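Local coordinates for protein tRNA (Adenine(22)-N(1))-methyltransferase (Mycoplasma capricolum subsp. capricolum, PDB 6QE6) that binds S-adenosyl-L-homocysteine, the cofactor product, and probably methylates N1 of adenine 22 in tRNA, at residues T214-L217 with N218-P222. Numbering follows the deposited sequence.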
loop_
_atom_site.group_PDB
_atom_site.type_symbol
_atom_site.label_atom_id
_atom_site.label_comp_id
_atom_site.label_asym_id
_atom_site.label_seq_id
_atom_site.Cartn_x
_atom_site.Cartn_y
_atom_site.Cartn_z
ATOM N N THR A 214 -27.087 -1.488 0.428
ATOM C CA THR A 214 -28.525 -1.711 0.558
ATOM C C THR A 214 -29.289 -0.393 0.725
ATOM O O THR A 214 -30.352 -0.203 0.119
ATOM C CB THR A 214 -28.780 -2.653 1.737
ATOM O OG1 THR A 214 -28.048 -3.868 1.530
ATOM C CG2 THR A 214 -30.269 -2.969 1.879
ATOM N N LYS A 215 -28.761 0.530 1.543
ATOM C CA LYS A 215 -29.354 1.863 1.659
ATOM C C LYS A 215 -29.511 2.527 0.297
ATOM O O LYS A 215 -30.519 3.192 0.028
ATOM C CB LYS A 215 -28.489 2.757 2.547
ATOM C CG LYS A 215 -28.596 2.534 4.033
ATOM C CD LYS A 215 -27.912 3.704 4.760
ATOM C CE LYS A 215 -28.343 5.073 4.173
ATOM N NZ LYS A 215 -27.590 6.248 4.743
ATOM N N ILE A 216 -28.506 2.377 -0.566
ATOM C CA ILE A 216 -28.539 3.006 -1.882
ATOM C C ILE A 216 -29.556 2.316 -2.780
ATOM O O ILE A 216 -30.235 2.969 -3.586
ATOM C CB ILE A 216 -27.127 2.991 -2.500
ATOM C CG1 ILE A 216 -26.188 3.846 -1.664
ATOM C CG2 ILE A 216 -27.146 3.455 -3.963
ATOM C CD1 ILE A 216 -24.735 3.631 -2.008
ATOM N N LEU A 217 -29.675 0.986 -2.663
ATOM C CA LEU A 217 -30.673 0.263 -3.443
ATOM C C LEU A 217 -32.090 0.698 -3.088
ATOM O O LEU A 217 -32.997 0.585 -3.928
ATOM C CB LEU A 217 -30.526 -1.251 -3.244
ATOM C CG LEU A 217 -29.389 -2.026 -3.926
ATOM C CD1 LEU A 217 -29.635 -3.525 -3.833
ATOM C CD2 LEU A 217 -29.185 -1.614 -5.377
ATOM N N ASN A 218 -32.310 1.190 -1.858
ATOM C CA ASN A 218 -33.626 1.677 -1.459
ATOM C C ASN A 218 -33.804 3.160 -1.751
ATOM O O ASN A 218 -34.665 3.804 -1.151
ATOM C CB ASN A 218 -33.884 1.389 0.023
ATOM C CG ASN A 218 -34.188 -0.070 0.287
ATOM O OD1 ASN A 218 -35.337 -0.496 0.230
ATOM N ND2 ASN A 218 -33.153 -0.847 0.584
ATOM N N GLN A 219 -33.006 3.714 -2.655
ATOM C CA GLN A 219 -33.084 5.130 -2.999
ATOM C C GLN A 219 -33.051 5.405 -4.491
ATOM O O GLN A 219 -33.700 6.351 -4.937
ATOM C CB GLN A 219 -31.936 5.902 -2.344
ATOM C CG GLN A 219 -31.928 5.778 -0.853
ATOM C CD GLN A 219 -30.678 6.345 -0.251
ATOM O OE1 GLN A 219 -29.703 6.599 -0.960
ATOM N NE2 GLN A 219 -30.687 6.550 1.063
ATOM N N ILE A 220 -32.329 4.632 -5.276
ATOM C CA ILE A 220 -32.223 4.882 -6.689
ATOM C C ILE A 220 -33.215 3.992 -7.414
ATOM O O ILE A 220 -33.748 3.026 -6.864
ATOM C CB ILE A 220 -30.790 4.647 -7.192
ATOM C CG1 ILE A 220 -30.446 3.161 -7.116
ATOM C CG2 ILE A 220 -29.806 5.495 -6.383
ATOM C CD1 ILE A 220 -28.989 2.876 -7.385
ATOM N N ASN A 221 -33.445 4.322 -8.673
ATOM C CA ASN A 221 -34.428 3.683 -9.532
ATOM C C ASN A 221 -33.910 2.327 -9.997
ATOM O O ASN A 221 -32.790 2.244 -10.501
ATOM C CB ASN A 221 -34.689 4.592 -10.718
ATOM C CG ASN A 221 -35.885 4.182 -11.534
ATOM O OD1 ASN A 221 -36.080 3.004 -11.865
ATOM N ND2 ASN A 221 -36.677 5.174 -11.917
ATOM N N PRO A 222 -34.692 1.251 -9.872
ATOM C CA PRO A 222 -34.189 -0.070 -10.297
ATOM C C PRO A 222 -33.856 -0.167 -11.784
ATOM O O PRO A 222 -33.231 -1.154 -12.189
ATOM C CB PRO A 222 -35.331 -1.026 -9.919
ATOM C CG PRO A 222 -36.153 -0.274 -8.930
ATOM C CD PRO A 222 -36.050 1.168 -9.315
#
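Asn218 folds its side chain back onto Thr214 at the C-terminal end of helix 200-217, in the helical hairpin that this helix forms with helix 225-244. The backbone N of Asn218 bonds to Thr214 O at 3.1 Å, and Asn218 ND2 reaches the same Thr214 O at 2.9 Å, with an N-H...O angle of 157°. The two donors arrive from opposite faces of the carbonyl plane. Thr214 O lies close to the amide plane of Asn218, whereas ND2 sits well above the plane of that carbonyl, off its lone pairs. With CG beside its own backbone N (chi1 -75°), the Asn218 side chain runs alongside that of Thr214, and ND2 passes Thr214 CG2 at 3.8 Å. Thr214 OG1 is meanwhile bonded to Ile210 O, one turn earlier.

Two residues on, Ile216 O also takes two donors as the chain leaves the helix: Gln219 N from above the carbonyl plane, and Ile220 N at 3.2 Å, almost in line with the C=O bond. The Gln219 side chain lies alongside that of Lys215, pointing the same way, and its CG packs against Lys215 O at 3.1 Å, a close carbon-oxygen contact. Leu217 turns to the partner helix, touching Tyr227, Ile230 and Gln231. Ile216 also meets Ile230, and the Ile220 side chain crosses it at a slant, with Ile220 CD1 3.9 Å from Ile216 CG2.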